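Local coordinates for TRAP dicarboxylate transporter, DctP subunit (Sulfurospirillum deleyianum, PDB 4OVS), which probably captures succinate and related dicarboxylates in the periplasm and delivers them to a TRAP-type membrane transporter, at residues Y70-G73 / E74-K77; A87-F91 / S92-S96; P99-Q102 / L103-L106; D130-K134 / K135-A139; M171-H174 / V175-A178. All blocks are in the same frame, centred on the assembly; numbering follows the deposited sequence.

Contact 1: Y70-G73 / E74-K77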
loop_
_atom_site.group_PDB
_atom_site.type_symbol
_atom_site.label_atom_id
_atom_site.label_comp_id
_atom_site.label_asym_id
_atom_site.label_seq_id
_atom_site.Cartn_x
_atom_site.Cartn_y
_atom_site.Cartn_z
ATOM N N TYR A 70 -4.319 -0.301 -16.187
ATOM C CA TYR A 70 -2.847 -0.428 -16.015
ATOM C C TYR A 70 -2.538 -1.046 -14.660
ATOM O O TYR A 70 -3.228 -0.774 -13.648
ATOM C CB TYR A 70 -2.116 0.938 -16.072
ATOM C CG TYR A 70 -2.311 1.670 -17.350
ATOM C CD1 TYR A 70 -1.667 1.277 -18.496
ATOM C CD2 TYR A 70 -3.136 2.776 -17.409
ATOM C CE1 TYR A 70 -1.867 1.922 -19.670
ATOM C CE2 TYR A 70 -3.346 3.427 -18.580
ATOM C CZ TYR A 70 -2.692 3.004 -19.717
ATOM O OH TYR A 70 -2.872 3.653 -20.917
ATOM N N GLY A 71 -1.518 -1.908 -14.655
ATOM C CA GLY A 71 -1.008 -2.528 -13.456
ATOM C C GLY A 71 0.216 -1.866 -12.858
ATOM O O GLY A 71 0.634 -0.832 -13.329
ATOM N N ASP A 72 0.797 -2.500 -11.837
ATOM C CA ASP A 72 1.926 -1.944 -11.091
ATOM C C ASP A 72 3.025 -1.492 -12.035
ATOM O O ASP A 72 3.701 -0.454 -11.827
ATOM C CB ASP A 72 2.528 -3.020 -10.176
ATOM C CG ASP A 72 1.789 -3.171 -8.845
ATOM O OD1 ASP A 72 0.986 -2.282 -8.470
ATOM O OD2 ASP A 72 2.048 -4.192 -8.152
ATOM N N GLY A 73 3.233 -2.313 -13.056
ATOM C CA GLY A 73 4.386 -2.161 -13.927
ATOM C C GLY A 73 4.202 -1.149 -15.029
ATOM O O GLY A 73 5.161 -0.818 -15.723
ATOM N N GLU A 74 2.968 -0.687 -15.217
ATOM C CA GLU A 74 2.635 0.182 -16.331
ATOM C C GLU A 74 2.054 1.537 -15.917
ATOM O O GLU A 74 2.083 2.474 -16.716
ATOM C CB GLU A 74 1.690 -0.519 -17.307
ATOM C CG GLU A 74 2.167 -1.890 -17.790
ATOM C CD GLU A 74 1.682 -3.012 -16.895
ATOM O OE1 GLU A 74 0.543 -2.912 -16.384
ATOM O OE2 GLU A 74 2.433 -3.984 -16.679
ATOM N N GLU A 75 1.588 1.680 -14.675
ATOM C CA GLU A 75 0.850 2.899 -14.311
ATOM C C GLU A 75 1.715 4.150 -14.339
ATOM O O GLU A 75 1.223 5.217 -14.655
ATOM C CB GLU A 75 0.107 2.779 -12.955
ATOM C CG GLU A 75 1.000 2.483 -11.793
ATOM C CD GLU A 75 0.258 2.314 -10.488
ATOM O OE1 GLU A 75 -0.980 2.603 -10.427
ATOM O OE2 GLU A 75 0.920 1.884 -9.528
HETATM N N MSE A 76 2.976 4.047 -13.975
HETATM C CA MSE A 76 3.774 5.253 -13.842
HETATM C C MSE A 76 3.997 5.927 -15.212
HETATM O O MSE A 76 3.724 7.127 -15.399
HETATM C CB MSE A 76 5.112 4.937 -13.176
HETATM C CG MSE A 76 4.985 4.443 -11.760
HETATM SE SE MSE A 76 4.210 5.809 -10.510
HETATM C CE MSE A 76 5.209 5.308 -8.923
ATOM N N LYS A 77 4.501 5.150 -16.159
ATOM C CA LYS A 77 4.733 5.637 -17.507
ATOM C C LYS A 77 3.423 6.203 -18.041
ATOM O O LYS A 77 3.388 7.213 -18.711
ATOM C CB LYS A 77 5.181 4.463 -18.398
ATOM C CG LYS A 77 5.196 4.769 -19.892
ATOM C CD LYS A 77 4.670 3.618 -20.753
ATOM C CE LYS A 77 5.306 3.665 -22.175
ATOM N NZ LYS A 77 5.205 2.379 -22.957
HETATM O O HOH W 1 -3.122 1.204 -11.803
HETATM O O HOH W 2 -0.182 0.354 -7.824
HETATM O O HOH W 3 3.350 1.216 -9.739
HETATM O O HOH W 4 4.736 1.566 -13.422
HETATM O O HOH W 5 5.555 2.304 -15.822
HETATM O O HOH W 6 2.088 -4.987 -14.309
#

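Contact 2: A87-F91 / S92-S96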
loop_
_atom_site.group_PDB
_atom_site.type_symbol
_atom_site.label_atom_id
_atom_site.label_comp_id
_atom_site.label_asym_id
_atom_site.label_seq_id
_atom_site.Cartn_x
_atom_site.Cartn_y
_atom_site.Cartn_z
ATOM N N ALA A 87 -3.503 8.315 -10.045
ATOM C CA ALA A 87 -3.177 7.046 -9.460
ATOM C C ALA A 87 -2.987 7.149 -7.922
ATOM O O ALA A 87 -2.913 8.262 -7.349
ATOM C CB ALA A 87 -1.984 6.467 -10.110
HETATM N N MSE A 88 -2.941 5.999 -7.246
HETATM C CA MSE A 88 -2.712 5.969 -5.797
HETATM C C MSE A 88 -1.769 4.856 -5.358
HETATM O O MSE A 88 -2.151 3.967 -4.593
HETATM C CB MSE A 88 -4.019 5.869 -5.071
HETATM C CG MSE A 88 -5.005 6.950 -5.352
HETATM SE SE MSE A 88 -6.234 6.418 -6.798
HETATM C CE MSE A 88 -7.532 7.815 -6.586
ATOM N N PRO A 89 -0.543 4.878 -5.862
ATOM C CA PRO A 89 0.431 3.792 -5.684
ATOM C C PRO A 89 0.883 3.642 -4.264
ATOM O O PRO A 89 0.935 4.629 -3.558
ATOM C CB PRO A 89 1.605 4.234 -6.560
ATOM C CG PRO A 89 1.003 5.166 -7.523
ATOM C CD PRO A 89 -0.048 5.893 -6.795
ATOM N N SER A 90 1.197 2.424 -3.819
ATOM C CA SER A 90 1.753 2.262 -2.475
ATOM C C SER A 90 3.183 2.849 -2.439
ATOM O O SER A 90 3.815 3.023 -3.473
ATOM C CB SER A 90 1.787 0.813 -2.055
ATOM O OG SER A 90 2.776 0.129 -2.782
ATOM N N PHE A 91 3.677 3.145 -1.239
ATOM C CA PHE A 91 4.985 3.773 -1.079
ATOM C C PHE A 91 6.079 2.994 -1.812
ATOM O O PHE A 91 6.981 3.558 -2.431
ATOM C CB PHE A 91 5.319 3.911 0.429
ATOM C CG PHE A 91 4.286 4.709 1.233
ATOM C CD1 PHE A 91 3.586 5.741 0.651
ATOM C CD2 PHE A 91 3.996 4.375 2.540
ATOM C CE1 PHE A 91 2.630 6.428 1.351
ATOM C CE2 PHE A 91 3.030 5.047 3.249
ATOM C CZ PHE A 91 2.366 6.086 2.670
ATOM N N SER A 92 6.037 1.689 -1.699
ATOM C CA SER A 92 7.058 0.829 -2.343
ATOM C C SER A 92 7.167 1.078 -3.842
ATOM O O SER A 92 8.228 0.907 -4.432
ATOM C CB SER A 92 6.718 -0.666 -2.175
ATOM O OG SER A 92 6.779 -1.101 -0.821
ATOM N N LYS A 93 6.054 1.452 -4.455
ATOM C CA LYS A 93 5.966 1.611 -5.880
ATOM C C LYS A 93 6.760 2.846 -6.346
ATOM O O LYS A 93 7.099 2.949 -7.505
ATOM C CB LYS A 93 4.503 1.718 -6.304
ATOM C CG LYS A 93 3.607 0.576 -5.851
ATOM C CD LYS A 93 3.815 -0.713 -6.624
ATOM C CE LYS A 93 3.374 -1.944 -5.814
ATOM N NZ LYS A 93 1.917 -2.084 -5.636
ATOM N N PHE A 94 7.074 3.752 -5.425
ATOM C CA PHE A 94 7.854 4.957 -5.726
ATOM C C PHE A 94 9.360 4.792 -5.527
ATOM O O PHE A 94 10.150 5.688 -5.850
ATOM C CB PHE A 94 7.412 6.112 -4.811
ATOM C CG PHE A 94 6.014 6.640 -5.096
ATOM C CD1 PHE A 94 5.810 7.649 -6.029
ATOM C CD2 PHE A 94 4.916 6.137 -4.416
ATOM C CE1 PHE A 94 4.559 8.144 -6.282
ATOM C CE2 PHE A 94 3.636 6.634 -4.670
ATOM C CZ PHE A 94 3.456 7.625 -5.595
ATOM N N THR A 95 9.774 3.667 -4.971
ATOM C CA THR A 95 11.136 3.588 -4.454
ATOM C C THR A 95 12.241 3.568 -5.514
ATOM O O THR A 95 13.387 3.816 -5.185
ATOM C CB THR A 95 11.303 2.427 -3.437
ATOM O OG1 THR A 95 11.145 1.149 -4.081
ATOM C CG2 THR A 95 10.272 2.583 -2.283
ATOM N N SER A 96 11.911 3.304 -6.775
ATOM C CA SER A 96 12.917 3.448 -7.816
ATOM C C SER A 96 13.114 4.919 -8.234
ATOM O O SER A 96 14.215 5.294 -8.560
ATOM C CB SER A 96 12.616 2.576 -9.036
ATOM O OG SER A 96 11.447 2.991 -9.724
HETATM O O HOH W 7 -0.047 0.126 -5.186
HETATM O O HOH W 8 4.479 -0.055 -0.179
#

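Contact 3: P99-Q102 / L103-L106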
loop_
_atom_site.group_PDB
_atom_site.type_symbol
_atom_site.label_atom_id
_atom_site.label_comp_id
_atom_site.label_asym_id
_atom_site.label_seq_id
_atom_site.Cartn_x
_atom_site.Cartn_y
_atom_site.Cartn_z
ATOM N N PRO A 99 14.204 6.846 -3.857
ATOM C CA PRO A 99 14.738 5.860 -2.917
ATOM C C PRO A 99 14.311 6.087 -1.483
ATOM O O PRO A 99 14.031 5.110 -0.766
ATOM C CB PRO A 99 16.244 6.017 -3.070
ATOM C CG PRO A 99 16.428 6.430 -4.496
ATOM C CD PRO A 99 15.182 7.196 -4.898
ATOM N N GLU A 100 14.211 7.346 -1.073
ATOM C CA GLU A 100 13.925 7.667 0.325
ATOM C C GLU A 100 12.533 7.210 0.767
ATOM O O GLU A 100 12.276 7.054 1.960
ATOM C CB GLU A 100 14.093 9.180 0.601
ATOM C CG GLU A 100 15.506 9.703 0.418
ATOM C CD GLU A 100 15.796 10.118 -1.014
ATOM O OE1 GLU A 100 16.661 10.998 -1.243
ATOM O OE2 GLU A 100 15.158 9.553 -1.920
HETATM N N MSE A 101 11.630 7.019 -0.184
HETATM C CA MSE A 101 10.292 6.566 0.174
HETATM C C MSE A 101 10.377 5.197 0.853
HETATM O O MSE A 101 9.425 4.752 1.494
HETATM C CB MSE A 101 9.401 6.486 -1.049
HETATM C CG MSE A 101 7.926 6.310 -0.718
HETATM SE SE MSE A 101 7.069 7.935 -0.073
HETATM C CE MSE A 101 7.187 8.914 -1.735
ATOM N N GLN A 102 11.521 4.523 0.734
ATOM C CA GLN A 102 11.692 3.241 1.428
ATOM C C GLN A 102 11.639 3.393 2.937
ATOM O O GLN A 102 11.500 2.406 3.668
ATOM C CB GLN A 102 12.994 2.562 1.023
ATOM C CG GLN A 102 12.953 2.034 -0.351
ATOM C CD GLN A 102 14.253 1.390 -0.733
ATOM O OE1 GLN A 102 14.350 0.163 -0.828
ATOM N NE2 GLN A 102 15.275 2.215 -0.962
ATOM N N LEU A 103 11.771 4.620 3.421
ATOM C CA LEU A 103 11.603 4.889 4.840
ATOM C C LEU A 103 10.315 4.243 5.413
ATOM O O LEU A 103 10.347 3.609 6.439
ATOM C CB LEU A 103 11.569 6.393 5.068
ATOM C CG LEU A 103 11.187 6.935 6.437
ATOM C CD1 LEU A 103 12.246 6.666 7.491
ATOM C CD2 LEU A 103 10.987 8.408 6.249
ATOM N N PHE A 104 9.206 4.404 4.724
ATOM C CA PHE A 104 7.908 3.955 5.209
ATOM C C PHE A 104 7.703 2.407 5.094
ATOM O O PHE A 104 6.753 1.855 5.639
ATOM C CB PHE A 104 6.812 4.656 4.414
ATOM C CG PHE A 104 6.820 6.160 4.516
ATOM C CD1 PHE A 104 7.419 6.811 5.583
ATOM C CD2 PHE A 104 6.187 6.931 3.547
ATOM C CE1 PHE A 104 7.398 8.194 5.687
ATOM C CE2 PHE A 104 6.170 8.337 3.643
ATOM C CZ PHE A 104 6.762 8.956 4.712
ATOM N N ASP A 105 8.601 1.725 4.392
ATOM C CA ASP A 105 8.612 0.262 4.301
ATOM C C ASP A 105 9.429 -0.416 5.397
ATOM O O ASP A 105 9.355 -1.622 5.560
ATOM C CB ASP A 105 9.255 -0.185 2.992
ATOM C CG ASP A 105 8.314 -0.171 1.847
ATOM O OD1 ASP A 105 7.096 0.033 2.068
ATOM O OD2 ASP A 105 8.808 -0.364 0.716
ATOM N N LEU A 106 10.251 0.333 6.118
ATOM C CA LEU A 106 11.132 -0.302 7.100
ATOM C C LEU A 106 10.323 -1.071 8.129
ATOM O O LEU A 106 9.300 -0.600 8.599
ATOM C CB LEU A 106 11.989 0.732 7.798
ATOM C CG LEU A 106 13.063 1.385 6.938
ATOM C CD1 LEU A 106 13.600 2.642 7.649
ATOM C CD2 LEU A 106 14.185 0.368 6.628
#

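Contact 4: D130-K134 / K135-A139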
loop_
_atom_site.group_PDB
_atom_site.type_symbol
_atom_site.label_atom_id
_atom_site.label_comp_id
_atom_site.label_asym_id
_atom_site.label_seq_id
_atom_site.Cartn_x
_atom_site.Cartn_y
_atom_site.Cartn_z
ATOM N N ASP A 130 7.614 16.270 -1.569
ATOM C CA ASP A 130 8.344 17.249 -2.366
ATOM C C ASP A 130 9.284 16.549 -3.346
ATOM O O ASP A 130 9.488 16.996 -4.478
ATOM C CB ASP A 130 9.107 18.229 -1.468
ATOM C CG ASP A 130 8.185 19.232 -0.773
ATOM O OD1 ASP A 130 6.959 19.282 -1.067
ATOM O OD2 ASP A 130 8.704 20.009 0.063
ATOM N N LYS A 131 9.839 15.434 -2.911
ATOM C CA LYS A 131 10.730 14.640 -3.760
ATOM C C LYS A 131 10.001 14.031 -4.956
ATOM O O LYS A 131 10.533 13.956 -6.048
ATOM C CB LYS A 131 11.393 13.538 -2.930
ATOM C CG LYS A 131 12.330 14.102 -1.862
ATOM C CD LYS A 131 13.130 13.015 -1.151
ATOM C CE LYS A 131 14.075 13.600 -0.125
ATOM N NZ LYS A 131 15.359 13.948 -0.757
ATOM N N VAL A 132 8.783 13.576 -4.722
ATOM C CA VAL A 132 7.961 12.988 -5.769
ATOM C C VAL A 132 7.574 14.091 -6.736
ATOM O O VAL A 132 7.588 13.908 -7.947
ATOM C CB VAL A 132 6.700 12.351 -5.151
ATOM C CG1 VAL A 132 5.716 11.873 -6.232
ATOM C CG2 VAL A 132 7.119 11.207 -4.224
ATOM N N SER A 133 7.239 15.247 -6.191
ATOM C CA SER A 133 6.925 16.381 -7.032
ATOM C C SER A 133 8.075 16.719 -7.989
ATOM O O SER A 133 7.828 17.131 -9.110
ATOM C CB SER A 133 6.572 17.592 -6.170
ATOM O OG SER A 133 5.416 17.292 -5.403
ATOM N N LYS A 134 9.319 16.543 -7.562
ATOM C CA LYS A 134 10.447 16.902 -8.430
ATOM C C LYS A 134 10.666 15.911 -9.568
ATOM O O LYS A 134 11.238 16.278 -10.580
ATOM C CB LYS A 134 11.756 17.020 -7.646
ATOM C CG LYS A 134 11.795 18.141 -6.648
ATOM C CD LYS A 134 13.165 18.219 -6.003
ATOM C CE LYS A 134 13.613 16.858 -5.464
ATOM N NZ LYS A 134 14.723 16.950 -4.451
ATOM N N LYS A 135 10.240 14.657 -9.389
ATOM C CA LYS A 135 10.404 13.647 -10.426
ATOM C C LYS A 135 9.245 13.654 -11.425
ATOM O O LYS A 135 9.042 12.686 -12.142
ATOM C CB LYS A 135 10.492 12.254 -9.805
ATOM C CG LYS A 135 11.513 12.113 -8.693
ATOM C CD LYS A 135 12.921 12.381 -9.160
ATOM C CE LYS A 135 13.288 11.461 -10.300
ATOM N NZ LYS A 135 14.710 11.621 -10.674
ATOM N N GLY A 136 8.446 14.710 -11.431
ATOM C CA GLY A 136 7.462 14.894 -12.485
ATOM C C GLY A 136 6.073 14.329 -12.257
ATOM O O GLY A 136 5.434 13.887 -13.205
ATOM N N PHE A 137 5.600 14.336 -11.008
ATOM C CA PHE A 137 4.206 14.011 -10.699
ATOM C C PHE A 137 3.619 15.092 -9.839
ATOM O O PHE A 137 4.340 15.809 -9.159
ATOM C CB PHE A 137 4.098 12.671 -9.957
ATOM C CG PHE A 137 4.562 11.512 -10.768
ATOM C CD1 PHE A 137 3.763 11.000 -11.762
ATOM C CD2 PHE A 137 5.820 10.960 -10.570
ATOM C CE1 PHE A 137 4.190 9.943 -12.528
ATOM C CE2 PHE A 137 6.251 9.921 -11.336
ATOM C CZ PHE A 137 5.432 9.399 -12.317
ATOM N N VAL A 138 2.305 15.232 -9.859
ATOM C CA VAL A 138 1.670 16.114 -8.912
ATOM C C VAL A 138 1.284 15.263 -7.701
ATOM O O VAL A 138 0.414 14.412 -7.796
ATOM C CB VAL A 138 0.413 16.720 -9.481
ATOM C CG1 VAL A 138 -0.130 17.785 -8.529
ATOM C CG2 VAL A 138 0.690 17.248 -10.851
ATOM N N ALA A 139 1.949 15.510 -6.578
ATOM C CA ALA A 139 1.714 14.782 -5.340
ATOM C C ALA A 139 0.613 15.438 -4.538
ATOM O O ALA A 139 0.695 16.620 -4.230
ATOM C CB ALA A 139 2.987 14.752 -4.507
HETATM O O HOH W 9 3.198 18.457 -6.280
#

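Contact 5: M171-H174 / V175-A178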
loop_
_atom_site.group_PDB
_atom_site.type_symbol
_atom_site.label_atom_id
_atom_site.label_comp_id
_atom_site.label_asym_id
_atom_site.label_seq_id
_atom_site.Cartn_x
_atom_site.Cartn_y
_atom_site.Cartn_z
HETATM N N MSE A 171 6.507 -6.495 -3.057
HETATM C CA MSE A 171 6.521 -5.334 -3.934
HETATM C C MSE A 171 7.976 -4.937 -4.203
HETATM O O MSE A 171 8.900 -5.405 -3.504
HETATM C CB MSE A 171 5.789 -4.190 -3.269
HETATM C CG MSE A 171 4.307 -4.455 -2.949
HETATM SE SE MSE A 171 3.565 -2.993 -1.782
HETATM C CE MSE A 171 4.534 -3.388 -0.131
ATOM N N SER A 172 8.179 -4.064 -5.192
ATOM C CA SER A 172 9.524 -3.798 -5.694
ATOM C C SER A 172 10.244 -2.787 -4.847
ATOM O O SER A 172 10.219 -1.604 -5.138
ATOM C CB SER A 172 9.495 -3.253 -7.114
ATOM O OG SER A 172 10.830 -3.159 -7.613
ATOM N N SER A 173 10.917 -3.267 -3.817
ATOM C CA SER A 173 11.546 -2.397 -2.860
ATOM C C SER A 173 12.743 -3.075 -2.250
ATOM O O SER A 173 12.623 -4.180 -1.726
ATOM C CB SER A 173 10.559 -2.090 -1.740
ATOM O OG SER A 173 11.234 -1.477 -0.648
ATOM N N HIS A 174 13.896 -2.416 -2.284
ATOM C CA HIS A 174 15.106 -3.008 -1.719
ATOM C C HIS A 174 14.963 -3.240 -0.226
ATOM O O HIS A 174 15.523 -4.185 0.307
ATOM C CB HIS A 174 16.346 -2.171 -2.030
ATOM C CG HIS A 174 16.610 -2.036 -3.495
ATOM N ND1 HIS A 174 16.882 -0.826 -4.095
ATOM C CD2 HIS A 174 16.636 -2.962 -4.482
ATOM C CE1 HIS A 174 17.073 -1.012 -5.389
ATOM N NE2 HIS A 174 16.925 -2.299 -5.650
ATOM N N VAL A 175 14.154 -2.438 0.451
ATOM C CA VAL A 175 13.995 -2.644 1.889
ATOM C C VAL A 175 13.278 -3.963 2.178
ATOM O O VAL A 175 13.689 -4.740 3.048
ATOM C CB VAL A 175 13.248 -1.488 2.555
ATOM C CG1 VAL A 175 12.509 -1.983 3.806
ATOM C CG2 VAL A 175 14.224 -0.324 2.865
ATOM N N LEU A 176 12.198 -4.223 1.448
ATOM C CA LEU A 176 11.484 -5.501 1.598
ATOM C C LEU A 176 12.314 -6.710 1.215
ATOM O O LEU A 176 12.150 -7.766 1.817
ATOM C CB LEU A 176 10.224 -5.508 0.773
ATOM C CG LEU A 176 9.264 -4.373 1.087
ATOM C CD1 LEU A 176 8.090 -4.475 0.154
ATOM C CD2 LEU A 176 8.804 -4.352 2.545
ATOM N N GLU A 177 13.190 -6.609 0.219
ATOM C CA GLU A 177 13.957 -7.804 -0.120
ATOM C C GLU A 177 15.016 -8.045 0.943
ATOM O O GLU A 177 15.323 -9.182 1.279
ATOM C CB GLU A 177 14.514 -7.823 -1.566
ATOM C CG GLU A 177 15.277 -6.647 -2.048
ATOM C CD GLU A 177 15.641 -6.777 -3.531
ATOM O OE1 GLU A 177 15.123 -5.990 -4.358
ATOM O OE2 GLU A 177 16.449 -7.676 -3.866
ATOM N N ALA A 178 15.552 -6.971 1.492
ATOM C CA ALA A 178 16.457 -7.068 2.626
ATOM C C ALA A 178 15.740 -7.674 3.847
ATOM O O ALA A 178 16.298 -8.490 4.571
ATOM C CB ALA A 178 17.006 -5.689 2.951
#

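Contact 1: Y70-G73 / E74-K77
The contact between Gly71 and Glu74-Glu75 is a hydrogen-bonded turn at the protein surface, where the loop that follows strand 59-64 enters helix 75-81. Gly71 O is gripped by two N-H groups. Glu75 N lies 3.0 Å from Gly71 O and almost in line with the carbonyl bond, the C=O...N angle being 176°; Glu74 N comes in from above the carbonyl plane at the same distance. Glu74, at the N-cap position, folds its side chain back. A bend about CB-CG (chi2 90°) lays its carboxylate alongside the Gly73 peptide, and Glu74 OE1 accepts from Gly71 N at 2.9 Å, met nearly along the C-O bond. A beta carbon on Gly71 would press tightly on OE1. The Tyr70 ring approaches obliquely, with Tyr70 CD1 4.0 Å from Glu74 CB.

Glu75 has CG wedged between its backbone N and carbonyl carbon (chi1 59°), then runs extended past Gly71 O and Asp72 O. Its carboxylate accepts hydrogen bonds from three waters: Glu75 OE1 shares one with Tyr70 O, and OE2 shares one with Asp72 O and another with Asp72 OD1. Asp72 itself is held from outside the turn by a salt bridge from Lys93 to OD1 and a hydrogen bond from Phe192 N to OD2. With Asp72 OD1 and Glu75 OE2 only 4.3 Å apart, the two acids probably disfavour one another's charge, an effect that the bridging water and Lys93 would offset.

Contact 2: A87-F91 / S92-S96
From Ser90 to Thr95 the chain coils through consecutive turns, each N-H bonding to the carbonyl three residues back. Lys93 N reaches Ser90 O at 2.9 Å, and Phe94 N reaches Phe91 O at 3.0 Å; both donors stand well above the carbonyl planes. Ser92 O receives two donors from one face, Thr95 N and, at 2.9 Å, the hydroxyl Thr95 OG1.

The Phe94 ring turns back along the chain because CG sits beside the backbone N (chi1 -69°). Phe91 O lies in the ring plane at its edge, and Pro89 O also comes to the edge, 3.5 Å from Phe94 CE2. Pro89 crosses the ring obliquely, its CB 3.7 Å from Phe94 CE2. Cut back to an alanine, this position would probably leave a gap beside Pro89 and the two carbonyls and take from Val132 of helix 123-134 an apolar neighbour.

Lys93 leaves in another direction. Its chain is bent at chi2 (-74°) and chi4, curling round Ser90 so that Lys93 CG lies 3.2 Å from Ser90 OG. A water joins Lys93 NZ to Ser90 N, while NZ also makes a salt bridge with Asp72. A second water donates to Ser92 OG, accepts from Ser92 N and is also hydrogen-bonded to Ser90 OG; Ser92 OG is bonded to Asp105 as well. The coil thus presents Lys93 NZ to a bound succinate, to which it hydrogen-bonds, and forms part of the dicarboxylate site of this solute-binding protein.

Contact 3: P99-Q102 / L103-L106
A Met-aromatic contact between Met101 and Phe104 lies along a buried run of 3-10-type turns in the long loop that leads to helix 113-120. Its backbone bonds all span three residues: Leu103 N to Glu100 O at 2.9 Å, Phe104 N to Met101 O at 3.3 Å and Asp105 N to Gln102 O at 3.1 Å. The selenomethionine at Met101 starts with CG anti to its nitrogen (chi1 -168°) and bends at both following bonds, which brings Met101 SE 3.8 Å from Phe104 CE2. The selenium stands 56° off the ring normal, an oblique approach to the CD2-CE2 side of the ring.

Gln102 points elsewhere, its chain extended beyond CG. Gln102 NE2 donates to Pro99 O at 3.2 Å, with that oxygen in the amide plane, while OE1 accepts from Val175 N. Both ends of the amide are therefore engaged, which fixes its rotation. Asp105 CB rests 3.5 Å from Gln102 O, and its OD2 is bonded to Ser92 OG and Ser173 OG.

Three helices surround the coil: Met101 and Phe104 pack on helix 123-134, Gln102 and Asp105 on helix 174-181, and Leu103 and Leu106 on helix 317-330.

Contact 4: D130-K134 / K135-A139
Val132 faces Phe137 and Ala139 because its CG1 is anti to the backbone N (chi1 173°), a torsion that points this methyl at the outgoing strand. Val132 CG1 lies 4.1 Å from Phe137 CB and 4.3 Å from Ala139 CB. Ser133 OG stands anti to the carbonyl carbon, beside its own N (chi1 -62°), where it bonds to Lys129 O. Ser133 OG also touches Ala139 CB at 3.6 Å and is linked through a water to Ala139 N.

Between these residues the helix unwinds through weak bonds. Lys135 N divides itself between Lys131 O and Val132 O, and Gly136 N reaches Ser133 O at 3.4 Å. Gly136 has a positive phi; a beta carbon there would jam against the preceding carbonyl oxygen. After the reversal, Ser133 CA sends a nearly straight C-H...O contact to Phe137 O at 3.4 Å. Phe137 N is buried without a partner, and the edge of its ring is turned to Val132 O.

Helix 130-134 and strand 137-139 run at 159° to each other, their axes 6.8 Å apart: a tight helix-to-strand reversal through glycine, by which helix 123-134 packs back on the strand that follows it.

Contact 5: M171-H174 / V175-A178
Glu177 reaches back along its helix to His174, its CG set between the backbone N and carbonyl carbon (chi1 51°). Glu177 CB starts the path 4.1 Å from Ser173 O. Glu177 CG lies 3.4 Å from His174 O and also rests against Ser173 O, both carbonyl oxygens of the preceding turn. The chain then runs extended, CD comes near the imidazole, and Glu177 OE1 meets His174 CD2 at 3.4 Å. This oxygen sits at the edge of the imidazole, near its plane, although the ring and the carboxylate are turned 48° against each other; the two side chains lie alongside and point the same way. With an alanine in place of Glu177, the CD2 edge of His174 would probably lose its carboxylate neighbour and the ring would be freer to turn.

The backbone beneath is the first turn of helix 174-181. Ser173 is its N-cap, accepting weakly through Ser173 OG from Val175 N at 3.3 Å. The regular bonds begin with Glu177 N to Ser173 O at 3.2 Å, in the carbonyl plane, and Ala178 N to His174 O at 3.0 Å. The capping hydroxyl has a stronger partner in Asp105, so the neighbouring coil shares in closing this helix end.

On the inner side Leu176 fills the angle between helix and loop. Leu176 CG lies 3.9 Å from Ser173 CB, while Leu176 CD1 meets the methyl CE of the selenomethionine Met171 at 3.7 Å. The methyl end of Met171 comes in at a slant to the leucine, and its side chain also borders the bound succinate and packs on Ser90 and Ser92.

How the contacts relate
Contacts 2 and 3 are buried, contacts 4 and 5 partly so, and contact 1 lies at the surface, where water supplies much of its bonding. Contacts 1 and 5 are both helix starts, whereas contact 4 is a helix end; contacts 2 and 3 are successive coils of one long loop, built from three-residue turns. Contact 2 is central: Ser92 pairs with Asp105 of contact 3, and Phe94 packs on Val132 of contact 4. Contacts 1, 2 and 5 border the succinate site, the first two with the Asp72-Lys93 ion pair, contact 5 with the selenomethionine Met171. The apolar packing of Val132 in contact 4 and Met101-Phe104 in contact 3 lies farther from the succinate.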